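PDB 2PYX: tryptophan halogenase from Shewanella frigidimarina, which is probably an FAD-dependent halogenase acting on tryptophan, with flavin-type monooxygenase chemistry. Local coordinates for residues H303-D306 and I307-Q310; S415-Q418 and E419-Y422; S92-I95 and N96-K99; I405-L408 and K409-V413. All coordinates share one frame; numbering follows the deposited sequence. Where two conformers were deposited one is given.

How the interactions relate
Interaction 4, inside helix 383-413, is buried; interaction 3, at the end of strand 87-95, is partly so, and the two touch: Phe94 and Trp97 pack on His411 and Tyr412 near Glu361, a predicted tryptophan-binding residue. Both contain an edge-to-face aromatic pair, to which interaction 4 adds helix and imidazole hydrogen bonds. Interaction 2, also partly buried, follows helix 383-413 and meets interaction 3 through Ser415 OG and Trp97 O, 2.6 Å apart, but its own contact is a long salt bridge filled in by water. Interaction 1 lies at the surface, where Asn305 caps helix 306-317 and two waters link it to Asp308; it touches interaction 2 through His303 against Arg421 and Tyr422.

Interaction 1. Residues H303-D306 and I307-Q310; sequences HTND and IDAQ
Asn305 turns its side-chain carbonyl back over the first turn of helix 306-317, and OD1 receives the amide of Asp308 at 2.8 Å in a nearly straight bond. The first torsion of Asn305 contributes: CG sits between its own backbone N and carbonyl carbon (chi1 71°), which swings the amide across the helix start. The two polar side chains cross rather than run alongside, their amide and carboxylate planes 51° apart, and OD1 lies 3.3 Å from Asp308 CG. Two waters tie them together. One joins Asn305 N to Asp308 OD2, the other Asn305 ND2 to Asp308 OD1, so each carboxylate oxygen takes one water.

The backbone oxygen of Asn305 is gripped from two directions, by the amide of Ala309 at 3.2 Å and by Thr304 OG1 at 3.0 Å. Thr304 holds its hydroxyl opposite its own N (chi1 -179°), which places OG1 in the carbonyl plane on a lone pair of Asn305 O and 3.5 Å from Asp308 CB. With an alanine at Thr304, Asn305 O would probably lose one of these two donors and the cap would be less firmly placed against Asp308. Asp306 OD1 bonds Tyr299 OH on strand 292-299. Asn305 thus serves as a classical N-cap, with water taking the place of the direct return bond that would complete a capping box.

Interaction 2. Residues S415-Q418 and E419-Y422; sequences SQRQ and EDRY
At the end of the loop joining helix 383-413 to helix 421-425, Arg417 and Asp420 meet, three residues apart. Their side chains run side by side in the same direction, and Asp420 OD2 lies at the edge of the guanidinium, in its plane, 3.8 Å from Arg417 NH1, a long salt bridge. The two planar groups are 26° apart, close to coplanar, and two waters fill in the pairing: each accepts from Arg417 NH1 at 3.2 Å and donates to Asp420 OD2 at 2.7 Å. One of them also accepts weakly from Asp420 N. The charges are therefore probably matched in large part through water.

The extended chain of Arg417, from CG to NE, carries its guanidinium to this place, but its strongest polar partner is Asn96, whose O takes the NE hydrogen. Trp423 adds a cation-pi contact. Upstream, Ser415 OG accepts from the amide of Arg417 at 3.0 Å, closing an ST turn at the residue that carries the guanidinium. Asp420 occupies the N-cap position without making a capping bond. The geometry is that of an ST turn leading into a water-bridged arginine-aspartate pair at a helix start.

Interaction 3. Residues S92-I95 and N96-K99; sequences SRFI and NWCK
Phe94 presents the edge of its ring to one face of the Trp97 indole, a T-shaped pair formed where strand 87-95 of the mixed sheet gives way to a loop. The centroids of the phenyl and of the five-membered ring are 5.2 Å apart and the planes stand at 89°, almost exactly perpendicular. Phe94 CD1 does the touching: it lies over the indole, offset toward its rim, 3.6 Å from Trp97 NE1. The base of the side chain joins in, with Phe94 CB 3.7 Å from Trp97 CD1. The indole N-H has a weak hydrogen bond of its own, from Trp97 NE1 to Ser276 OG.

The backbone brings the two rings together. Asn96 adopts a left-handed conformation (phi 62°), which turns the chain sharply enough for Trp97 to fold back over the strand. Trp97 sets CG anti to its carbonyl carbon (chi1 -82°), part of what aims the indole at Phe94. No direct hydrogen bond closes this turn; a water does so instead, donating to Phe94 O at 2.9 Å and accepting from Trp97 N at 3.0 Å.

Beyond the pair, the Phe94 ring meets His411 edge-to-face and the side chain comes within about 3 Å of that of Glu361, predicted to bind tryptophan, so the aromatic pair probably lies beside the substrate pocket. The indole also rests against the end of the strand it follows, with Trp97 CD1 3.3 Å from Ile95 O.

Interaction 4. Residues I405-L408 and K409-V413; sequences IDFL and KLHYV
Residues 405-413 run as helix in which Lys409 N and Leu410 N bond Ile405 O and Asp406 O, each at 2.9 Å, whereas His411 N reaches back only three residues, to Leu408 O at 3.0 Å, and Tyr412 N likewise to Lys409 O, which also takes Val413 N. Phe407 O, the acceptor four residues before His411, is served by the imidazole instead. His411 ND1 donates to it at 2.7 Å; the oxygen lies practically in the plane of the imidazole, but the bond is bent, with an N-H...O angle of 139°.

The same ring meets the Phe407 side chain. His411 CE1 sits over the centre of the phenyl face, 3.7 Å from Phe407 CZ, in an edge-to-face pair with planes at 72°. Phe407 carries its ring anti to its backbone N (chi1 -177°), which lays it beside the next turn where the histidine can point at it. The imidazole is thus held by the ND1 bond and the CE1 contact, and its NE2 bonds Glu361 OE2, a residue predicted to bind tryptophan. A leucine in place of His411 would probably leave Phe407 O without its short side-chain donor, the phenyl face without its ring partner and Glu361 without this bond. The buried Lys409 NZ is satisfied by Val250 O, Ser431 OG and His426 ND1.

Around this helix, the Tyr412 ring stacks on His426, just past helix 421-425. Phe407 and Leu410 pack on helix 462-471, Leu410 also on helix 434-443, and Ile405 and Leu408 lie against helix 248-251.

Interaction 1. Residues H303-D306 and I307-Q310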
ATOM      1  N   HIS A 303      12.584  10.144  19.932  1.00  7.85           N
ATOM      2  CA  HIS A 303      13.987  10.162  19.568  1.00  7.41           C
ATOM      3  C   HIS A 303      14.498  11.519  19.091  1.00  8.82           C
ATOM      4  O   HIS A 303      15.685  11.780  19.222  1.00 12.19           O
ATOM      5  CB  HIS A 303      14.295   9.107  18.502  1.00  8.48           C
ATOM      6  CG  HIS A 303      14.155   7.716  19.021  1.00  6.19           C
ATOM      7  ND1 HIS A 303      12.950   7.053  19.034  1.00  7.43           N
ATOM      8  CD2 HIS A 303      15.065   6.857  19.537  1.00  7.09           C
ATOM      9  CE1 HIS A 303      13.121   5.849  19.560  1.00  9.14           C
ATOM     10  NE2 HIS A 303      14.389   5.714  19.895  1.00  8.56           N
ATOM     11  N   THR A 304      13.620  12.341  18.529  1.00  9.17           N
ATOM     12  CA  THR A 304      13.986  13.671  18.063  1.00  9.93           C
ATOM     13  C   THR A 304      12.843  14.652  18.245  1.00  9.27           C
ATOM     14  O   THR A 304      11.661  14.299  18.158  1.00 10.02           O
ATOM     15  CB  THR A 304      14.410  13.663  16.592  1.00 10.81           C
ATOM     16  OG1 THR A 304      14.771  15.006  16.203  1.00 13.74           O
ATOM     17  CG2 THR A 304      13.294  13.222  15.674  1.00 10.19           C
ATOM     18  N   ASN A 305      13.195  15.921  18.502  1.00 11.52           N
ATOM     19  CA  ASN A 305      12.180  16.970  18.459  1.00 12.34           C
ATOM     20  C   ASN A 305      11.856  17.375  17.021  1.00 12.01           C
ATOM     21  O   ASN A 305      12.467  16.857  16.069  1.00 10.13           O
ATOM     22  CB  ASN A 305      12.533  18.164  19.354  1.00 12.92           C
ATOM     23  CG  ASN A 305      13.662  18.991  18.826  1.00 14.74           C
ATOM     24  OD1 ASN A 305      13.993  18.945  17.646  1.00 14.69           O
ATOM     25  ND2 ASN A 305      14.227  19.807  19.699  1.00 15.02           N
ATOM     26  N   ASP A 306      10.861  18.244  16.857  1.00 13.49           N
ATOM     27  CA  ASP A 306      10.422  18.612  15.540  1.00 12.40           C
ATOM     28  C   ASP A 306      11.358  19.599  14.848  1.00 14.27           C
ATOM     29  O   ASP A 306      11.491  19.581  13.621  1.00 14.21           O
ATOM     30  CB  ASP A 306       8.998  19.147  15.596  1.00 13.96           C
ATOM     31  CG  ASP A 306       8.035  18.149  16.191  1.00 16.63           C
ATOM     32  OD1 ASP A 306       8.077  16.954  15.802  1.00 14.07           O
ATOM     33  OD2 ASP A 306       7.232  18.543  17.031  1.00 18.34           O
ATOM     34  N   ILE A 307      12.013  20.450  15.626  1.00 14.60           N
ATOM     35  CA  ILE A 307      13.003  21.396  15.069  1.00 14.88           C
ATOM     36  C   ILE A 307      14.108  20.647  14.320  1.00 13.93           C
ATOM     37  O   ILE A 307      14.445  20.964  13.160  1.00 14.79           O
ATOM     38  CB  ILE A 307      13.617  22.238  16.220  1.00 15.94           C
ATOM     39  CG1 ILE A 307      12.544  23.172  16.800  1.00 18.24           C
ATOM     40  CG2 ILE A 307      14.847  23.001  15.739  1.00 19.41           C
ATOM     41  CD1 ILE A 307      12.863  23.681  18.193  1.00 24.24           C
ATOM     42  N   ASP A 308      14.672  19.643  14.982  1.00 12.41           N
ATOM     43  CA  ASP A 308      15.750  18.871  14.423  1.00 13.09           C
ATOM     44  C   ASP A 308      15.259  17.995  13.242  1.00 13.47           C
ATOM     45  O   ASP A 308      15.946  17.819  12.232  1.00 13.71           O
ATOM     46  CB  ASP A 308      16.378  18.014  15.497  1.00 14.08           C
ATOM     47  CG  ASP A 308      17.105  18.813  16.552  1.00 20.74           C
ATOM     48  OD1 ASP A 308      17.305  20.035  16.370  1.00 20.94           O
ATOM     49  OD2 ASP A 308      17.475  18.216  17.588  1.00 21.06           O
ATOM     50  N   ALA A 309      14.069  17.452  13.369  1.00 12.01           N
ATOM     51  CA  ALA A 309      13.507  16.664  12.259  1.00 12.00           C
ATOM     52  C   ALA A 309      13.358  17.506  11.012  1.00 12.61           C
ATOM     53  O   ALA A 309      13.619  17.039   9.902  1.00 13.08           O
ATOM     54  CB  ALA A 309      12.169  16.068  12.648  1.00 12.72           C
ATOM     55  N   GLN A 310      12.906  18.747  11.169  1.00 13.37           N
ATOM     56  CA  GLN A 310      12.771  19.628  10.029  1.00 12.68           C
ATOM     57  C   GLN A 310      14.116  19.883   9.369  1.00 11.92           C
ATOM     58  O   GLN A 310      14.239  19.880   8.130  1.00 12.93           O
ATOM     59  CB  GLN A 310      12.093  20.933  10.422  1.00 12.65           C
ATOM     60  CG  GLN A 310      11.922  21.832   9.191  1.00 15.45           C
ATOM     61  CD  GLN A 310      11.231  23.125   9.494  1.00 23.15           C
ATOM     62  OE1 GLN A 310      11.886  24.145   9.737  1.00 32.75           O
ATOM     63  NE2 GLN A 310       9.912  23.104   9.486  1.00 19.60           N
TER
HETATM   64  O   HOH W   1      16.004  16.502  19.121  1.00 16.74           O
HETATM   65  O   HOH W   2      16.582  21.616  18.816  1.00 30.09           O

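Interaction 2. Residues S415-Q418 and E419-Y422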
ATOM      1  N   SER A 415      19.044  -3.975  10.141  1.00  8.54           N
ATOM      2  CA  SER A 415      20.068  -2.963   9.902  1.00  8.61           C
ATOM      3  C   SER A 415      21.301  -3.221  10.757  1.00  9.08           C
ATOM      4  O   SER A 415      21.228  -3.833  11.827  1.00  9.77           O
ATOM      5  CB  SER A 415      19.530  -1.557  10.245  1.00 10.08           C
ATOM      6  OG  SER A 415      20.506  -0.571   9.885  1.00 11.21           O
ATOM      7  N   GLN A 416      22.434  -2.695  10.273  1.00 10.62           N
ATOM      8  CA  GLN A 416      23.675  -2.708  11.048  0.50 12.17           C
ATOM      9  C   GLN A 416      24.020  -1.301  11.527  1.00 13.45           C
ATOM     10  O   GLN A 416      25.115  -1.059  12.076  1.00 14.79           O
ATOM     11  CB  GLN A 416      24.828  -3.305  10.234  0.50 14.45           C
ATOM     12  CG  GLN A 416      24.637  -4.781   9.944  0.50 16.86           C
ATOM     13  CD  GLN A 416      25.890  -5.416   9.364  0.50 29.64           C
ATOM     14  OE1 GLN A 416      26.508  -4.863   8.450  0.50 26.08           O
ATOM     15  NE2 GLN A 416      26.275  -6.574   9.901  0.50 32.64           N
ATOM     16  N   ARG A 417      23.111  -0.367  11.347  1.00 10.74           N
ATOM     17  CA  ARG A 417      23.341   1.009  11.823  1.00 10.71           C
ATOM     18  C   ARG A 417      23.599   1.027  13.334  1.00 13.30           C
ATOM     19  O   ARG A 417      22.877   0.419  14.102  1.00 13.04           O
ATOM     20  CB  ARG A 417      22.170   1.900  11.496  1.00 12.83           C
ATOM     21  CG  ARG A 417      22.125   2.418  10.114  1.00  9.69           C
ATOM     22  CD  ARG A 417      20.805   3.036   9.769  1.00 15.47           C
ATOM     23  NE  ARG A 417      20.819   3.953   8.649  1.00 14.62           N
ATOM     24  CZ  ARG A 417      21.082   5.264   8.749  1.00 13.77           C
ATOM     25  NH1 ARG A 417      21.326   5.824   9.934  1.00 14.62           N
ATOM     26  NH2 ARG A 417      21.044   6.033   7.689  1.00 13.19           N
ATOM     27  N   GLN A 418      24.645   1.763  13.726  1.00 14.12           N
ATOM     28  CA  GLN A 418      25.137   1.798  15.112  0.50 15.63           C
ATOM     29  C   GLN A 418      25.216   3.207  15.690  1.00 13.60           C
ATOM     30  O   GLN A 418      25.208   3.346  16.915  1.00 16.82           O
ATOM     31  CB  GLN A 418      26.539   1.184  15.225  0.50 17.09           C
ATOM     32  CG  GLN A 418      26.592  -0.322  15.088  0.50 22.77           C
ATOM     33  CD  GLN A 418      25.996  -1.070  16.287  0.50 25.89           C
ATOM     34  OE1 GLN A 418      25.447  -0.464  17.219  0.50 33.53           O
ATOM     35  NE2 GLN A 418      26.103  -2.394  16.263  0.50 36.60           N
ATOM     36  N   GLU A 419      25.264   4.247  14.857  1.00 13.89           N
ATOM     37  CA  GLU A 419      25.574   5.598  15.394  1.00 16.18           C
ATOM     38  C   GLU A 419      24.439   6.219  16.191  1.00 16.56           C
ATOM     39  O   GLU A 419      24.672   7.031  17.114  1.00 15.93           O
ATOM     40  CB  GLU A 419      26.004   6.554  14.281  1.00 19.01           C
ATOM     41  CG  GLU A 419      27.357   6.191  13.703  1.00 27.87           C
ATOM     42  CD  GLU A 419      28.443   6.211  14.760  1.00 42.88           C
ATOM     43  OE1 GLU A 419      28.620   7.289  15.378  1.00 45.28           O
ATOM     44  OE2 GLU A 419      29.094   5.155  14.982  1.00 47.86           O
ATOM     45  N   ASP A 420      23.207   5.842  15.862  1.00 12.15           N
ATOM     46  CA  ASP A 420      22.042   6.473  16.442  1.00  9.97           C
ATOM     47  C   ASP A 420      21.249   5.537  17.347  1.00 10.61           C
ATOM     48  O   ASP A 420      20.956   4.373  17.000  1.00 10.09           O
ATOM     49  CB  ASP A 420      21.114   6.967  15.350  1.00 11.87           C
ATOM     50  CG  ASP A 420      21.776   7.957  14.433  1.00 15.61           C
ATOM     51  OD1 ASP A 420      22.060   9.082  14.939  1.00 14.65           O
ATOM     52  OD2 ASP A 420      21.983   7.606  13.247  1.00 15.38           O
ATOM     53  N   ARG A 421      20.832   6.080  18.489  1.00 10.31           N
ATOM     54  CA  ARG A 421      20.025   5.304  19.447  1.00  8.19           C
ATOM     55  C   ARG A 421      18.785   4.698  18.788  1.00  8.89           C
ATOM     56  O   ARG A 421      18.397   3.586  19.131  1.00  9.19           O
ATOM     57  CB  ARG A 421      19.620   6.198  20.633  1.00  9.23           C
ATOM     58  CG  ARG A 421      18.830   5.437  21.703  1.00  9.32           C
ATOM     59  CD  ARG A 421      18.504   6.263  22.923  1.00  7.61           C
ATOM     60  NE  ARG A 421      17.623   7.415  22.658  1.00  9.02           N
ATOM     61  CZ  ARG A 421      16.307   7.440  22.744  1.00  9.53           C
ATOM     62  NH1 ARG A 421      15.639   6.321  22.957  1.00  9.54           N
ATOM     63  NH2 ARG A 421      15.644   8.564  22.593  1.00  9.49           N
ATOM     64  N   TYR A 422      18.151   5.477  17.933  1.00  8.76           N
ATOM     65  CA  TYR A 422      16.932   5.030  17.220  1.00  7.56           C
ATOM     66  C   TYR A 422      17.141   3.658  16.574  1.00  8.33           C
ATOM     67  O   TYR A 422      16.324   2.729  16.740  1.00  8.53           O
ATOM     68  CB  TYR A 422      16.548   6.043  16.153  1.00  9.53           C
ATOM     69  CG  TYR A 422      15.371   5.669  15.283  1.00  7.70           C
ATOM     70  CD1 TYR A 422      14.073   5.955  15.673  1.00  8.80           C
ATOM     71  CD2 TYR A 422      15.575   5.102  14.035  1.00  7.76           C
ATOM     72  CE1 TYR A 422      12.993   5.707  14.852  1.00  7.67           C
ATOM     73  CE2 TYR A 422      14.529   4.813  13.216  1.00  8.66           C
ATOM     74  CZ  TYR A 422      13.229   5.113  13.619  1.00  8.28           C
ATOM     75  OH  TYR A 422      12.146   4.857  12.828  1.00  8.46           O
TER
HETATM   76  O   HOH W   3      22.547   5.008  12.786  1.00 14.17           O
HETATM   77  O   HOH W   4      23.030   8.420  10.838  1.00 24.82           O

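Interaction 3. Residues S92-I95 and N96-K99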
ATOM      1  N   SER A  92       9.851  -0.385  -4.176  1.00  9.91           N
ATOM      2  CA  SER A  92      10.480   0.554  -3.249  1.00  9.76           C
ATOM      3  C   SER A  92      11.975   0.312  -3.230  1.00 10.97           C
ATOM      4  O   SER A  92      12.428  -0.825  -3.098  1.00 11.24           O
ATOM      5  CB  SER A  92       9.966   0.371  -1.826  1.00 11.98           C
ATOM      6  OG  SER A  92       8.587   0.686  -1.704  1.00 14.68           O
ATOM      7  N   ARG A  93      12.727   1.403  -3.391  1.00 11.05           N
ATOM      8  CA  ARG A  93      14.169   1.343  -3.263  0.50 11.48           C
ATOM      9  C   ARG A  93      14.574   1.961  -1.943  1.00 11.04           C
ATOM     10  O   ARG A  93      14.209   3.101  -1.637  1.00 11.28           O
ATOM     11  CB  ARG A  93      14.891   2.059  -4.386  0.50 10.18           C
ATOM     12  CG  ARG A  93      16.404   1.798  -4.371  0.50 11.09           C
ATOM     13  CD  ARG A  93      17.094   2.456  -5.527  0.50 15.43           C
ATOM     14  NE  ARG A  93      16.546   2.032  -6.809  0.50 22.72           N
ATOM     15  CZ  ARG A  93      16.795   0.859  -7.387  0.50 25.98           C
ATOM     16  NH1 ARG A  93      17.583  -0.014  -6.796  0.50 20.90           N
ATOM     17  NH2 ARG A  93      16.248   0.561  -8.558  0.50 30.12           N
ATOM     18  N   PHE A  94      15.318   1.177  -1.182  1.00 10.53           N
ATOM     19  CA  PHE A  94      15.730   1.505   0.191  1.00  9.33           C
ATOM     20  C   PHE A  94      17.208   1.919   0.166  1.00 10.49           C
ATOM     21  O   PHE A  94      18.064   1.113  -0.210  1.00 11.60           O
ATOM     22  CB  PHE A  94      15.477   0.309   1.093  1.00 10.32           C
ATOM     23  CG  PHE A  94      14.022   0.029   1.245  1.00  9.39           C
ATOM     24  CD1 PHE A  94      13.236   0.797   2.098  1.00  9.72           C
ATOM     25  CD2 PHE A  94      13.389  -0.951   0.484  1.00  9.83           C
ATOM     26  CE1 PHE A  94      11.870   0.576   2.192  1.00  9.49           C
ATOM     27  CE2 PHE A  94      12.011  -1.166   0.588  1.00 10.86           C
ATOM     28  CZ  PHE A  94      11.270  -0.419   1.463  1.00  9.42           C
ATOM     29  N   ILE A  95      17.469   3.157   0.586  1.00  9.91           N
ATOM     30  CA  ILE A  95      18.776   3.775   0.498  1.00 11.41           C
ATOM     31  C   ILE A  95      19.240   4.039   1.924  1.00 10.60           C
ATOM     32  O   ILE A  95      18.506   4.640   2.695  1.00  9.72           O
ATOM     33  CB  ILE A  95      18.677   5.055  -0.339  1.00 11.77           C
ATOM     34  CG1 ILE A  95      18.088   4.707  -1.724  1.00 13.01           C
ATOM     35  CG2 ILE A  95      20.030   5.720  -0.455  1.00 11.87           C
ATOM     36  CD1 ILE A  95      17.656   5.899  -2.509  1.00 19.23           C
ATOM     37  N   ASN A  96      20.477   3.658   2.234  1.00 11.50           N
ATOM     38  CA  ASN A  96      21.128   3.922   3.504  1.00 10.25           C
ATOM     39  C   ASN A  96      20.459   3.286   4.723  1.00 11.47           C
ATOM     40  O   ASN A  96      20.655   3.724   5.835  1.00 10.98           O
ATOM     41  CB  ASN A  96      21.326   5.428   3.725  1.00 11.05           C
ATOM     42  CG  ASN A  96      22.277   6.048   2.723  1.00 13.19           C
ATOM     43  OD1 ASN A  96      22.986   5.341   2.023  1.00 17.13           O
ATOM     44  ND2 ASN A  96      22.217   7.359   2.609  1.00 16.27           N
ATOM     45  N   TRP A  97      19.719   2.210   4.505  1.00 10.23           N
ATOM     46  CA  TRP A  97      19.064   1.535   5.618  1.00 11.03           C
ATOM     47  C   TRP A  97      19.988   0.570   6.333  1.00 10.78           C
ATOM     48  O   TRP A  97      19.758   0.233   7.495  1.00  9.65           O
ATOM     49  CB  TRP A  97      17.830   0.742   5.122  1.00  8.85           C
ATOM     50  CG  TRP A  97      16.639   1.556   4.965  1.00  7.47           C
ATOM     51  CD1 TRP A  97      16.347   2.478   4.008  1.00 10.78           C
ATOM     52  CD2 TRP A  97      15.499   1.495   5.826  1.00  8.31           C
ATOM     53  NE1 TRP A  97      15.099   3.036   4.242  1.00  9.10           N
ATOM     54  CE2 TRP A  97      14.554   2.427   5.353  1.00  8.10           C
ATOM     55  CE3 TRP A  97      15.195   0.727   6.971  1.00  8.68           C
ATOM     56  CZ2 TRP A  97      13.330   2.618   5.982  1.00  8.43           C
ATOM     57  CZ3 TRP A  97      13.964   0.918   7.581  1.00  9.23           C
ATOM     58  CH2 TRP A  97      13.065   1.860   7.097  1.00  8.66           C
ATOM     59  N   CYS A  98      20.987   0.042   5.637  1.00 11.54           N
ATOM     60  CA  CYS A  98      21.801  -1.022   6.190  1.00 10.97           C
ATOM     61  C   CYS A  98      22.962  -0.608   7.101  1.00 11.97           C
ATOM     62  O   CYS A  98      23.300  -1.324   8.058  1.00 11.36           O
ATOM     63  CB  CYS A  98      22.397  -1.898   5.098  1.00 11.65           C
ATOM     64  SG  CYS A  98      21.175  -2.700   4.076  1.00 13.61           S
ATOM     65  N   LYS A  99      23.615   0.504   6.741  1.00 11.96           N
ATOM     66  CA  LYS A  99      24.847   0.896   7.427  1.00 13.73           C
ATOM     67  C   LYS A  99      24.810   2.380   7.750  1.00 13.03           C
ATOM     68  O   LYS A  99      24.122   3.141   7.096  1.00 13.17           O
ATOM     69  CB  LYS A  99      26.037   0.622   6.511  1.00 15.55           C
ATOM     70  CG  LYS A  99      26.331  -0.847   6.206  1.00 19.77           C
ATOM     71  CD  LYS A  99      27.307  -0.898   5.028  1.00 28.68           C
ATOM     72  CE  LYS A  99      27.643  -2.294   4.539  1.00 36.13           C
ATOM     73  NZ  LYS A  99      28.388  -2.207   3.219  1.00 36.82           N
TER
HETATM   74  O   HOH W   5      19.638   0.409   2.161  1.00 10.80           O

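Interaction 4. Residues I405-L408 and K409-V413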
ATOM      1  N   ILE A 405       2.888  -5.465  10.371  1.00  7.46           N
ATOM      2  CA  ILE A 405       3.748  -4.978  11.432  1.00  7.89           C
ATOM      3  C   ILE A 405       5.103  -5.710  11.386  1.00  8.42           C
ATOM      4  O   ILE A 405       6.195  -5.114  11.484  1.00  8.95           O
ATOM      5  CB  ILE A 405       3.095  -5.062  12.808  1.00  9.18           C
ATOM      6  CG1 ILE A 405       1.833  -4.198  12.874  1.00  8.55           C
ATOM      7  CG2 ILE A 405       4.106  -4.633  13.904  1.00 11.04           C
ATOM      8  CD1 ILE A 405       2.069  -2.754  12.534  1.00 11.40           C
ATOM      9  N   ASP A 406       5.040  -7.020  11.202  1.00  7.53           N
ATOM     10  CA  ASP A 406       6.254  -7.807  11.206  1.00  7.04           C
ATOM     11  C   ASP A 406       7.116  -7.473   9.988  1.00  8.51           C
ATOM     12  O   ASP A 406       8.344  -7.375  10.084  1.00  8.94           O
ATOM     13  CB  ASP A 406       5.933  -9.315  11.172  1.00  6.29           C
ATOM     14  CG  ASP A 406       5.433  -9.840  12.493  1.00 10.15           C
ATOM     15  OD1 ASP A 406       5.353  -9.089  13.499  1.00 13.14           O
ATOM     16  OD2 ASP A 406       5.115 -11.079  12.515  1.00 16.42           O
ATOM     17  N   PHE A 407       6.480  -7.327   8.832  1.00  6.17           N
ATOM     18  CA  PHE A 407       7.221  -7.043   7.601  1.00  7.35           C
ATOM     19  C   PHE A 407       7.896  -5.671   7.695  1.00  8.03           C
ATOM     20  O   PHE A 407       9.069  -5.514   7.343  1.00  8.05           O
ATOM     21  CB  PHE A 407       6.328  -7.144   6.353  1.00  8.53           C
ATOM     22  CG  PHE A 407       7.080  -6.937   5.060  1.00  7.69           C
ATOM     23  CD1 PHE A 407       8.247  -7.628   4.798  1.00  7.82           C
ATOM     24  CD2 PHE A 407       6.628  -6.029   4.119  1.00  9.01           C
ATOM     25  CE1 PHE A 407       8.940  -7.439   3.590  1.00  8.69           C
ATOM     26  CE2 PHE A 407       7.300  -5.850   2.916  1.00  8.45           C
ATOM     27  CZ  PHE A 407       8.454  -6.552   2.662  1.00  9.05           C
ATOM     28  N   LEU A 408       7.149  -4.665   8.145  1.00  6.87           N
ATOM     29  CA  LEU A 408       7.749  -3.333   8.323  1.00  7.00           C
ATOM     30  C   LEU A 408       8.872  -3.379   9.327  1.00  7.35           C
ATOM     31  O   LEU A 408       9.958  -2.885   9.080  1.00  8.05           O
ATOM     32  CB  LEU A 408       6.699  -2.326   8.743  1.00  6.69           C
ATOM     33  CG  LEU A 408       5.938  -1.674   7.586  1.00  8.53           C
ATOM     34  CD1 LEU A 408       5.297  -2.653   6.609  1.00 10.55           C
ATOM     35  CD2 LEU A 408       4.912  -0.674   8.120  1.00  8.29           C
ATOM     36  N   LYS A 409       8.632  -4.015  10.474  1.00  7.37           N
ATOM     37  CA  LYS A 409       9.670  -4.084  11.515  1.00  7.13           C
ATOM     38  C   LYS A 409      10.942  -4.765  11.008  1.00  7.72           C
ATOM     39  O   LYS A 409      12.060  -4.372  11.384  1.00  8.42           O
ATOM     40  CB  LYS A 409       9.132  -4.809  12.736  1.00  7.22           C
ATOM     41  CG  LYS A 409      10.131  -4.931  13.897  1.00  8.39           C
ATOM     42  CD  LYS A 409      10.595  -3.522  14.416  1.00  9.16           C
ATOM     43  CE  LYS A 409      11.463  -3.681  15.650  1.00  9.82           C
ATOM     44  NZ  LYS A 409      11.603  -2.408  16.468  1.00  7.44           N
ATOM     45  N   LEU A 410      10.792  -5.797  10.173  1.00  6.74           N
ATOM     46  CA  LEU A 410      11.943  -6.482   9.564  1.00  8.16           C
ATOM     47  C   LEU A 410      12.930  -5.495   8.938  1.00  6.31           C
ATOM     48  O   LEU A 410      14.123  -5.710   8.978  1.00  8.45           O
ATOM     49  CB  LEU A 410      11.453  -7.457   8.464  1.00  7.84           C
ATOM     50  CG  LEU A 410      12.544  -8.295   7.760  1.00  8.58           C
ATOM     51  CD1 LEU A 410      13.256  -9.211   8.690  1.00 10.29           C
ATOM     52  CD2 LEU A 410      11.940  -9.125   6.599  1.00  9.99           C
ATOM     53  N   HIS A 411      12.406  -4.452   8.279  1.00  7.27           N
ATOM     54  CA  HIS A 411      13.238  -3.477   7.578  1.00  8.00           C
ATOM     55  C   HIS A 411      14.202  -2.822   8.553  1.00  7.17           C
ATOM     56  O   HIS A 411      15.334  -2.465   8.159  1.00  8.85           O
ATOM     57  CB  HIS A 411      12.416  -2.386   6.906  1.00  7.76           C
ATOM     58  CG  HIS A 411      11.565  -2.840   5.750  1.00  7.40           C
ATOM     59  ND1 HIS A 411      10.541  -3.762   5.895  1.00  8.41           N
ATOM     60  CD2 HIS A 411      11.558  -2.470   4.447  1.00  8.16           C
ATOM     61  CE1 HIS A 411       9.932  -3.909   4.724  1.00  8.83           C
ATOM     62  NE2 HIS A 411      10.526  -3.135   3.830  1.00  9.20           N
ATOM     63  N   TYR A 412      13.770  -2.611   9.778  1.00  7.57           N
ATOM     64  CA  TYR A 412      14.605  -1.972  10.805  1.00  9.08           C
ATOM     65  C   TYR A 412      15.513  -2.950  11.509  1.00  8.23           C
ATOM     66  O   TYR A 412      16.659  -2.646  11.832  1.00  8.76           O
ATOM     67  CB  TYR A 412      13.725  -1.293  11.867  1.00  8.69           C
ATOM     68  CG  TYR A 412      12.876  -0.174  11.353  1.00  7.97           C
ATOM     69  CD1 TYR A 412      13.394   1.106  11.246  1.00  9.27           C
ATOM     70  CD2 TYR A 412      11.547  -0.349  10.959  1.00  8.18           C
ATOM     71  CE1 TYR A 412      12.630   2.122  10.775  1.00  8.27           C
ATOM     72  CE2 TYR A 412      10.775   0.704  10.511  1.00  7.94           C
ATOM     73  CZ  TYR A 412      11.328   1.943  10.409  1.00  7.32           C
ATOM     74  OH  TYR A 412      10.559   3.000   9.950  1.00  8.92           O
ATOM     75  N   VAL A 413      14.981  -4.110  11.846  1.00  6.99           N
ATOM     76  CA  VAL A 413      15.682  -5.010  12.796  0.50  8.63           C
ATOM     77  C   VAL A 413      16.993  -5.539  12.268  1.00 10.00           C
ATOM     78  O   VAL A 413      17.910  -5.832  13.038  1.00 12.30           O
ATOM     79  CB  VAL A 413      14.864  -6.256  13.168  0.50 10.54           C
ATOM     80  CG1 VAL A 413      15.720  -7.240  14.065  0.50  8.45           C
ATOM     81  CG2 VAL A 413      13.656  -5.889  13.890  0.50 13.70           C
TER